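Local coordinates for protein alpha-amylase inhibitor 0.19 (PDB 1HSS) that inhibits alpha-amylases as a disulfide-rich homodimeric wheat seed protein of the cereal trypsin/alpha-amylase inhibitor family, at residues R39-C42 against Q43-H47; R82-R85 against E86-K89; M60-S63 against M64-H68. All blocks are in the same frame, centred on the assembly; numbering follows the deposited sequence.

Interaction 1 of 3, residues R39-C42 against Q43-H47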
ATOM      1  N   ARG A  39      13.465   2.713   8.126  1.00 25.01           N
ATOM      2  CA  ARG A  39      14.703   3.015   7.408  1.00 25.98           C
ATOM      3  C   ARG A  39      15.478   1.761   6.971  1.00 23.60           C
ATOM      4  O   ARG A  39      15.939   1.647   5.831  1.00 22.48           O
ATOM      5  CB  ARG A  39      15.581   3.895   8.299  1.00 23.16           C
ATOM      6  CG  ARG A  39      16.900   4.333   7.679  1.00 23.66           C
ATOM      7  CD  ARG A  39      18.098   3.714   8.407  1.00 27.49           C
ATOM      8  NE  ARG A  39      18.338   4.333   9.701  1.00 28.81           N
ATOM      9  CZ  ARG A  39      18.617   3.669  10.817  1.00 31.70           C
ATOM     10  NH1 ARG A  39      18.820   2.371  10.789  1.00 32.77           N
ATOM     11  NH2 ARG A  39      18.764   4.321  11.960  1.00 35.91           N
ATOM     12  N   ASP A  40      15.574   0.802   7.881  1.00 23.47           N
ATOM     13  CA  ASP A  40      16.358  -0.394   7.640  1.00 21.12           C
ATOM     14  C   ASP A  40      15.670  -1.338   6.669  1.00 23.69           C
ATOM     15  O   ASP A  40      16.332  -1.937   5.816  1.00 25.24           O
ATOM     16  CB  ASP A  40      16.636  -1.122   8.949  1.00 24.23           C
ATOM     17  CG  ASP A  40      17.715  -0.445   9.779  1.00 24.03           C
ATOM     18  OD1 ASP A  40      18.473   0.383   9.246  1.00 27.44           O
ATOM     19  OD2 ASP A  40      17.825  -0.766  10.966  1.00 29.51           O
ATOM     20  N   CYS A  41      14.338  -1.370   6.709  1.00 22.92           N
ATOM     21  CA  CYS A  41      13.587  -2.111   5.702  1.00 19.96           C
ATOM     22  C   CYS A  41      13.740  -1.532   4.312  1.00 15.89           C
ATOM     23  O   CYS A  41      14.075  -2.235   3.385  1.00 15.89           O
ATOM     24  CB  CYS A  41      12.115  -2.150   6.056  1.00 20.48           C
ATOM     25  SG  CYS A  41      11.101  -2.826   4.716  1.00 19.45           S
ATOM     26  N   CYS A  42      13.567  -0.230   4.189  1.00 14.89           N
ATOM     27  CA  CYS A  42      13.680   0.437   2.898  1.00 16.75           C
ATOM     28  C   CYS A  42      15.074   0.337   2.304  1.00 16.36           C
ATOM     29  O   CYS A  42      15.234   0.209   1.096  1.00 20.00           O
ATOM     30  CB  CYS A  42      13.292   1.915   3.045  1.00 19.54           C
ATOM     31  SG  CYS A  42      11.562   2.091   3.553  1.00 19.53           S
ATOM     32  N   GLN A  43      16.076   0.470   3.167  1.00 19.44           N
ATOM     33  CA  GLN A  43      17.481   0.279   2.811  1.00 22.36           C
ATOM     34  C   GLN A  43      17.746  -1.069   2.147  1.00 20.77           C
ATOM     35  O   GLN A  43      18.408  -1.145   1.110  1.00 24.36           O
ATOM     36  CB  GLN A  43      18.326   0.410   4.072  1.00 21.75           C
ATOM     37  CG  GLN A  43      19.702  -0.236   4.015  1.00 22.95           C
ATOM     38  CD  GLN A  43      20.763   0.663   3.418  1.00 26.65           C
ATOM     39  OE1 GLN A  43      20.460   1.665   2.764  1.00 22.63           O
ATOM     40  NE2 GLN A  43      22.019   0.261   3.564  1.00 29.83           N
ATOM     41  N   GLN A  44      17.234  -2.131   2.759  1.00 20.11           N
ATOM     42  CA  GLN A  44      17.252  -3.469   2.172  1.00 19.82           C
ATOM     43  C   GLN A  44      16.479  -3.603   0.847  1.00 21.74           C
ATOM     44  O   GLN A  44      16.980  -4.216  -0.093  1.00 25.57           O
ATOM     45  CB  GLN A  44      16.716  -4.483   3.185  1.00 27.07           C
ATOM     46  CG  GLN A  44      17.801  -5.186   3.986  1.00 31.75           C
ATOM     47  CD  GLN A  44      17.276  -5.998   5.177  1.00 32.54           C
ATOM     48  OE1 GLN A  44      16.111  -6.410   5.227  1.00 30.71           O
ATOM     49  NE2 GLN A  44      18.148  -6.224   6.145  1.00 31.40           N
ATOM     50  N   LEU A  45      15.280  -3.022   0.757  1.00 20.23           N
ATOM     51  CA  LEU A  45      14.541  -2.981  -0.510  1.00 19.53           C
ATOM     52  C   LEU A  45      15.273  -2.201  -1.604  1.00 19.58           C
ATOM     53  O   LEU A  45      15.346  -2.657  -2.742  1.00 21.55           O
ATOM     54  CB  LEU A  45      13.144  -2.388  -0.321  1.00 14.90           C
ATOM     55  CG  LEU A  45      12.013  -3.380  -0.018  1.00 16.69           C
ATOM     56  CD1 LEU A  45      10.750  -2.635   0.335  1.00 14.49           C
ATOM     57  CD2 LEU A  45      11.784  -4.318  -1.204  1.00 15.83           C
ATOM     58  N   ALA A  46      15.897  -1.081  -1.228  1.00 19.62           N
ATOM     59  CA  ALA A  46      16.594  -0.203  -2.171  1.00 18.03           C
ATOM     60  C   ALA A  46      17.702  -0.922  -2.944  1.00 20.55           C
ATOM     61  O   ALA A  46      17.932  -0.645  -4.123  1.00 20.80           O
ATOM     62  CB  ALA A  46      17.172   1.000  -1.434  1.00 19.84           C
ATOM     63  N   HIS A  47      18.337  -1.898  -2.307  1.00 22.49           N
ATOM     64  CA  HIS A  47      19.428  -2.637  -2.939  1.00 28.19           C
ATOM     65  C   HIS A  47      18.989  -3.684  -3.952  1.00 27.75           C
ATOM     66  O   HIS A  47      19.785  -4.145  -4.759  1.00 31.89           O
ATOM     67  CB  HIS A  47      20.287  -3.313  -1.883  1.00 37.46           C
ATOM     68  CG  HIS A  47      20.881  -2.358  -0.900  1.00 52.33           C
ATOM     69  ND1 HIS A  47      21.504  -2.771   0.259  1.00 62.49           N
ATOM     70  CD2 HIS A  47      20.905  -1.004  -0.881  1.00 54.68           C
ATOM     71  CE1 HIS A  47      21.894  -1.711   0.948  1.00 63.45           C
ATOM     72  NE2 HIS A  47      21.543  -0.626   0.276  1.00 62.09           N
TER
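The guanidinium of Arg39 meets Asp40 OD1 at its edge and in its plane, through NH1; one turn on, the backbone O of the same arginine accepts a hydrogen bond from Gln43 N. The salt bridge is short, 2.5 Å from Arg39 NH1 to Asp40 OD1, and it reaches the oxygen from above the carboxylate plane. At the other end the His47 ring carries Gln43 O over the centre of one face, 3.1 Å above the plane. Arg39 and Asp40 belong to helix 35-46, which holds the adjacent Cys41-Cys42 pair, a hallmark of the prolamin fold of disulfide-linked helices. Cys41 is bonded to Cys20 and Cys42 to Cys99, so neighbouring residues tie this one helix to two other parts of the chain.

Four successive i to i+4 hydrogen bonds carry the backbone through the pair, among them Leu45 N to Cys41 O at 3.0 Å. The bond from Ala46 N to Cys42 O is shorter, at 2.7 Å. Gln44 lays its CB against Cys41 O and extends beyond CG, sending OE1 to a hydrogen bond with Ala19 N. On the buried side Cys41 and Leu45 both lean on Ile95 of helix 95-98. Gln43 instead swings CG anti to its N (chi1 159°) and bends at chi2, which turns its amide away from Arg39-Cys42. Between the two buried side chains the touch is light, with Cys41 SG 4.4 Å from Leu45 CD1.

Interaction 2 of 3, residues R82-R85 against E86-K89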
ATOM      1  N   ARG A  82      -2.400 -10.488  16.037  1.00 51.60           N
ATOM      2  CA  ARG A  82      -3.396  -9.414  16.017  1.00 51.36           C
ATOM      3  C   ARG A  82      -3.651  -8.838  14.620  1.00 48.62           C
ATOM      4  O   ARG A  82      -4.371  -7.839  14.476  1.00 48.10           O
ATOM      5  CB  ARG A  82      -3.007  -8.293  16.990  1.00 57.88           C
ATOM      6  CG  ARG A  82      -3.233  -8.632  18.462  1.00 68.95           C
ATOM      7  CD  ARG A  82      -2.204  -7.947  19.368  1.00 77.70           C
ATOM      8  NE  ARG A  82      -1.314  -8.910  20.021  1.00 86.67           N
ATOM      9  CZ  ARG A  82       0.008  -8.949  19.863  1.00 91.38           C
ATOM     10  NH1 ARG A  82       0.629  -8.055  19.095  1.00 93.97           N
ATOM     11  NH2 ARG A  82       0.717  -9.882  20.488  1.00 92.38           N
ATOM     12  N   CYS A  83      -3.205  -9.568  13.597  1.00 44.02           N
ATOM     13  CA  CYS A  83      -3.431  -9.181  12.206  1.00 38.60           C
ATOM     14  C   CYS A  83      -4.338 -10.101  11.404  1.00 37.79           C
ATOM     15  O   CYS A  83      -4.200 -11.324  11.432  1.00 35.16           O
ATOM     16  CB  CYS A  83      -2.116  -9.054  11.462  1.00 30.94           C
ATOM     17  SG  CYS A  83      -1.116  -7.739  12.139  1.00 25.12           S
ATOM     18  N   ARG A  84      -5.140  -9.470  10.554  1.00 38.31           N
ATOM     19  CA  ARG A  84      -6.002 -10.165   9.614  1.00 37.59           C
ATOM     20  C   ARG A  84      -5.265 -10.557   8.342  1.00 39.96           C
ATOM     21  O   ARG A  84      -4.616  -9.726   7.710  1.00 40.76           O
ATOM     22  CB  ARG A  84      -7.174  -9.275   9.236  1.00 39.18           C
ATOM     23  CG  ARG A  84      -7.927  -8.713  10.406  1.00 42.34           C
ATOM     24  CD  ARG A  84      -9.164  -8.019   9.930  1.00 44.16           C
ATOM     25  NE  ARG A  84      -9.851  -7.415  11.055  1.00 48.35           N
ATOM     26  CZ  ARG A  84     -11.130  -7.085  11.038  1.00 43.10           C
ATOM     27  NH1 ARG A  84     -11.840  -7.293   9.933  1.00 37.83           N
ATOM     28  NH2 ARG A  84     -11.673  -6.523  12.115  1.00 41.03           N
ATOM     29  N   ARG A  85      -5.534 -11.771   7.879  1.00 39.48           N
ATOM     30  CA  ARG A  85      -4.976 -12.311   6.639  1.00 40.52           C
ATOM     31  C   ARG A  85      -5.003 -11.312   5.476  1.00 37.60           C
ATOM     32  O   ARG A  85      -3.993 -11.042   4.842  1.00 33.28           O
ATOM     33  CB  ARG A  85      -5.763 -13.573   6.259  1.00 47.21           C
ATOM     34  CG  ARG A  85      -4.920 -14.759   5.803  1.00 58.18           C
ATOM     35  CD  ARG A  85      -4.828 -14.861   4.267  1.00 69.19           C
ATOM     36  NE  ARG A  85      -3.930 -15.945   3.842  1.00 73.65           N
ATOM     37  CZ  ARG A  85      -3.982 -16.562   2.665  1.00 74.51           C
ATOM     38  NH1 ARG A  85      -4.861 -16.186   1.738  1.00 76.28           N
ATOM     39  NH2 ARG A  85      -3.143 -17.562   2.416  1.00 72.91           N
ATOM     40  N   GLU A  86      -6.159 -10.700   5.270  1.00 37.60           N
ATOM     41  CA  GLU A  86      -6.367  -9.774   4.157  1.00 40.11           C
ATOM     42  C   GLU A  86      -5.474  -8.522   4.248  1.00 35.40           C
ATOM     43  O   GLU A  86      -4.851  -8.127   3.261  1.00 32.30           O
ATOM     44  CB  GLU A  86      -7.848  -9.346   4.086  1.00 47.17           C
ATOM     45  CG  GLU A  86      -8.872 -10.350   4.679  1.00 64.23           C
ATOM     46  CD  GLU A  86      -9.081 -10.222   6.209  1.00 74.59           C
ATOM     47  OE1 GLU A  86      -9.569  -9.160   6.681  1.00 79.78           O
ATOM     48  OE2 GLU A  86      -8.822 -11.223   6.928  1.00 79.53           O
ATOM     49  N   VAL A  87      -5.399  -7.922   5.441  1.00 31.22           N
ATOM     50  CA  VAL A  87      -4.619  -6.704   5.625  1.00 28.78           C
ATOM     51  C   VAL A  87      -3.123  -7.006   5.649  1.00 25.55           C
ATOM     52  O   VAL A  87      -2.338  -6.239   5.105  1.00 24.51           O
ATOM     53  CB  VAL A  87      -5.035  -5.899   6.902  1.00 28.00           C
ATOM     54  CG1 VAL A  87      -6.539  -5.972   7.128  1.00 27.82           C
ATOM     55  CG2 VAL A  87      -4.307  -6.404   8.096  1.00 35.71           C
ATOM     56  N   VAL A  88      -2.757  -8.196   6.119  1.00 24.07           N
ATOM     57  CA  VAL A  88      -1.367  -8.641   6.068  1.00 22.48           C
ATOM     58  C   VAL A  88      -0.816  -8.641   4.638  1.00 21.08           C
ATOM     59  O   VAL A  88       0.207  -8.021   4.372  1.00 23.53           O
ATOM     60  CB  VAL A  88      -1.174 -10.062   6.713  1.00 22.09           C
ATOM     61  CG1 VAL A  88       0.184 -10.658   6.340  1.00 17.90           C
ATOM     62  CG2 VAL A  88      -1.266  -9.967   8.217  1.00 22.18           C
ATOM     63  N   LYS A  89      -1.518  -9.251   3.692  1.00 20.86           N
ATOM     64  CA  LYS A  89      -0.948  -9.353   2.350  1.00 23.35           C
ATOM     65  C   LYS A  89      -1.118  -8.068   1.567  1.00 23.65           C
ATOM     66  O   LYS A  89      -0.279  -7.749   0.736  1.00 23.44           O
ATOM     67  CB  LYS A  89      -1.510 -10.549   1.567  1.00 26.40           C
ATOM     68  CG  LYS A  89      -2.990 -10.500   1.357  1.00 42.72           C
ATOM     69  CD  LYS A  89      -3.474 -11.705   0.567  1.00 47.01           C
ATOM     70  CE  LYS A  89      -3.834 -12.857   1.491  1.00 53.79           C
ATOM     71  NZ  LYS A  89      -2.715 -13.148   2.448  1.00 59.37           N
TER
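Arg85 O is gripped twice by Lys89: the backbone N of Lys89 makes the regular helical hydrogen bond at 3.3 Å, and its NZ adds a weak one at 3.4 Å. The second bond depends on the lysine folding back. Its CG stands between N and the carbonyl carbon (chi1 61°), and bends at chi3 and chi4 curl the tip round toward the preceding turn. That course takes Lys89 NZ over one face of the Arg85 guanidinium, 3.4 Å from Arg85 NE, where the two positive charges probably disfavour each other; the weak bond to Arg85 O may offset part of that for the lysine.

Arg84 is the N-cap of helix 85-92. Its carbonyl accepts the opening helical bond, Val88 N to Arg84 O at 2.9 Å. The side chain runs outward, extended from CG to NE, while Glu86, bent at chi2, swings its carboxylate against the arginine stem, so that Glu86 OE2 is 3.4 Å from Arg84 CB. Glu86 OE1 lies near the guanidinium plane at its edge, yet stays 4.4 Å from Arg84 NH1, too long for a salt bridge. The arginine finds those across the dimer interface, where NH2 meets Asp106 and Asp110 of the second subunit.

Behind the cap, Cys83 CB presses tightly on Val88 CG2 at 3.5 Å. Cys83 is disulfide-bonded to Cys28, and Val88 packs on Leu61 and Tyr65 of helix 53-67, so the start of helix 85-92 is held against that helix.

Interaction 3 of 3, residues M60-S63 against M64-H68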
ATOM      1  N   MET A  60       9.654 -13.190   1.322  1.00 23.88           N
ATOM      2  CA  MET A  60       9.556 -12.834   2.746  1.00 21.44           C
ATOM      3  C   MET A  60       8.229 -13.263   3.393  1.00 20.46           C
ATOM      4  O   MET A  60       8.234 -13.934   4.418  1.00 23.65           O
ATOM      5  CB  MET A  60       9.732 -11.325   2.919  1.00 23.14           C
ATOM      6  CG  MET A  60       9.670 -10.845   4.364  1.00 23.40           C
ATOM      7  SD  MET A  60       9.294  -9.086   4.532  1.00 23.14           S
ATOM      8  CE  MET A  60       7.671  -9.101   4.062  1.00 20.88           C
ATOM      9  N   LEU A  61       7.106 -12.882   2.771  1.00 18.63           N
ATOM     10  CA  LEU A  61       5.758 -13.207   3.237  1.00 21.72           C
ATOM     11  C   LEU A  61       5.517 -14.709   3.299  1.00 25.12           C
ATOM     12  O   LEU A  61       4.887 -15.202   4.226  1.00 26.60           O
ATOM     13  CB  LEU A  61       4.728 -12.579   2.303  1.00 18.73           C
ATOM     14  CG  LEU A  61       3.287 -12.799   2.731  1.00 17.39           C
ATOM     15  CD1 LEU A  61       3.094 -12.160   4.092  1.00 15.78           C
ATOM     16  CD2 LEU A  61       2.350 -12.215   1.697  1.00 17.17           C
ATOM     17  N   ASP A  62       5.936 -15.406   2.250  1.00 26.34           N
ATOM     18  CA  ASP A  62       5.845 -16.852   2.188  1.00 30.02           C
ATOM     19  C   ASP A  62       6.638 -17.526   3.327  1.00 29.36           C
ATOM     20  O   ASP A  62       6.098 -18.333   4.075  1.00 30.32           O
ATOM     21  CB  ASP A  62       6.337 -17.323   0.808  1.00 33.43           C
ATOM     22  CG  ASP A  62       6.147 -18.821   0.589  1.00 37.20           C
ATOM     23  OD1 ASP A  62       4.997 -19.263   0.357  1.00 36.46           O
ATOM     24  OD2 ASP A  62       7.156 -19.557   0.643  1.00 35.75           O
ATOM     25  N   SER A  63       7.882 -17.108   3.533  1.00 26.79           N
ATOM     26  CA  SER A  63       8.662 -17.579   4.682  1.00 28.60           C
ATOM     27  C   SER A  63       7.985 -17.333   6.034  1.00 28.95           C
ATOM     28  O   SER A  63       8.027 -18.185   6.915  1.00 32.03           O
ATOM     29  CB  SER A  63      10.045 -16.924   4.708  1.00 27.27           C
ATOM     30  OG  SER A  63      10.683 -17.058   3.459  1.00 37.77           O
ATOM     31  N   MET A  64       7.437 -16.138   6.234  1.00 28.24           N
ATOM     32  CA  MET A  64       6.761 -15.816   7.479  1.00 28.91           C
ATOM     33  C   MET A  64       5.569 -16.722   7.753  1.00 31.08           C
ATOM     34  O   MET A  64       5.409 -17.233   8.854  1.00 28.21           O
ATOM     35  CB  MET A  64       6.338 -14.349   7.465  1.00 25.22           C
ATOM     36  CG  MET A  64       7.545 -13.450   7.482  1.00 20.61           C
ATOM     37  SD  MET A  64       7.219 -11.708   7.612  1.00 27.26           S
ATOM     38  CE  MET A  64       6.795 -11.567   9.284  1.00 22.08           C
ATOM     39  N   TYR A  65       4.804 -17.011   6.711  1.00 34.97           N
ATOM     40  CA  TYR A  65       3.658 -17.904   6.821  1.00 39.94           C
ATOM     41  C   TYR A  65       4.027 -19.362   6.957  1.00 46.82           C
ATOM     42  O   TYR A  65       3.316 -20.127   7.603  1.00 46.68           O
ATOM     43  CB  TYR A  65       2.759 -17.733   5.615  1.00 35.98           C
ATOM     44  CG  TYR A  65       1.724 -16.695   5.850  1.00 35.98           C
ATOM     45  CD1 TYR A  65       0.955 -16.724   6.999  1.00 36.76           C
ATOM     46  CD2 TYR A  65       1.504 -15.687   4.932  1.00 34.43           C
ATOM     47  CE1 TYR A  65      -0.027 -15.782   7.224  1.00 38.07           C
ATOM     48  CE2 TYR A  65       0.531 -14.730   5.150  1.00 37.69           C
ATOM     49  CZ  TYR A  65      -0.241 -14.793   6.294  1.00 39.17           C
ATOM     50  OH  TYR A  65      -1.294 -13.931   6.467  1.00 39.31           O
ATOM     51  N   LYS A  66       5.123 -19.746   6.316  1.00 56.61           N
ATOM     52  CA  LYS A  66       5.581 -21.131   6.312  1.00 65.99           C
ATOM     53  C   LYS A  66       6.385 -21.511   7.548  1.00 72.58           C
ATOM     54  O   LYS A  66       6.564 -22.694   7.835  1.00 75.71           O
ATOM     55  CB  LYS A  66       6.407 -21.405   5.059  1.00 64.84           C
ATOM     56  CG  LYS A  66       5.724 -22.326   4.067  1.00 71.09           C
ATOM     57  CD  LYS A  66       5.243 -21.585   2.827  1.00 74.76           C
ATOM     58  CE  LYS A  66       3.777 -21.887   2.521  1.00 77.35           C
ATOM     59  NZ  LYS A  66       2.852 -21.324   3.555  1.00 78.99           N
ATOM     60  N   GLU A  67       6.890 -20.511   8.262  1.00 79.83           N
ATOM     61  CA  GLU A  67       7.435 -20.732   9.594  1.00 88.57           C
ATOM     62  C   GLU A  67       6.338 -20.635  10.669  1.00 92.25           C
ATOM     63  O   GLU A  67       6.193 -21.540  11.503  1.00 93.20           O
ATOM     64  CB  GLU A  67       8.564 -19.734   9.882  1.00 92.04           C
ATOM     65  CG  GLU A  67       9.196 -19.856  11.280  1.00  0.63           C
ATOM     66  CD  GLU A  67       9.452 -21.309  11.722  1.00  0.93           C
ATOM     67  OE1 GLU A  67      10.233 -22.017  11.042  1.00  0.19           O
ATOM     68  OE2 GLU A  67       8.889 -21.730  12.768  1.00  0.10           O
ATOM     69  N   HIS A  68       5.496 -19.603  10.563  1.00 97.00           N
ATOM     70  CA  HIS A  68       4.400 -19.333  11.511  1.00  0.49           C
ATOM     71  C   HIS A  68       4.626 -19.765  12.968  1.00  0.37           C
ATOM     72  O   HIS A  68       3.766 -19.553  13.833  1.00  0.91           O
ATOM     73  CB  HIS A  68       3.060 -19.906  10.988  1.00  0.45           C
ATOM     74  CG  HIS A  68       3.060 -21.395  10.773  1.00  0.05           C
ATOM     75  ND1 HIS A  68       2.825 -21.969   9.542  1.00  0.23           N
ATOM     76  CD2 HIS A  68       3.258 -22.426  11.633  1.00  0.80           C
ATOM     77  CE1 HIS A  68       2.892 -23.284   9.646  1.00  0.64           C
ATOM     78  NE2 HIS A  68       3.157 -23.588  10.905  1.00  0.73           N
TER
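Lys66 N donates to Asp62 O at 2.8 Å, and Glu67 N reaches Ser63 O at 2.9 Å. With Met64 N on Met60 O and Tyr65 N on Leu61 O, these form an unbroken i to i+4 series along the last turns of helix 53-67. Beyond it the chain turns off: His68 N still bonds to Met64 O, while the imidazole folds back so that ND1 donates to Tyr65 O at 2.7 Å, a side-chain bond at the C-terminal end of the helix.

Asp62 and Lys66 meet less directly. Asp62 CG lies anti to its N (chi1 -174°), which brings the carboxylate across the lysine chain at CD, with Asp62 OD1 3.4 Å from Lys66 CD. The charged ends remain apart, 4.4 Å from Asp62 OD1 to Lys66 NZ, and the lysine is poorly ordered. Asp62 OD1 has its firmer partner in the hydroxyl of Tyr121, whereas Ser63 OG turns back to the carbonyl of Ser59.

The apolar contacts lie on other faces of the helix. Leu61 and Tyr65 run side by side in the same direction, Leu61 CD1 resting 3.8 Å from Tyr65 CE2. The tyrosine ring also meets Phe80 edge-to-face. Met60 and Met64 likewise run together, Met60 CG 4.2 Å from Met64 SD, and both touch Arg21 of helix 20-27. Buried apolar side chains on one side and polar ones on the other make this an amphipathic helix, packed between helices 20-27 and 85-92 in the disulfide-linked helical fold of the prolamin superfamily.

All three contacts are local and straddle core and surface. Cys41 and Leu45 are buried in interaction 1, Val87, Val88 and Lys89 in interaction 2, and Met60, Leu61 and Met64 in interaction 3, whereas Arg39, Gln43, Arg85, Glu86, Lys66 and Glu67 are exposed. Interactions 2 and 3 touch, Val88 CG1 lying 3.6 Å from Tyr65 OH, and so join helices 85-92 and 53-67. Interaction 1 stands apart on helix 35-46, its centre about 22 Å from that of interaction 2, across the chain's centre. Disulfides fasten interactions 1 and 2; interaction 3 contains no cysteine and relies on aliphatic, methionine and aromatic packing. Interaction 2 alone is touched by the second subunit, through Arg84 and Glu86.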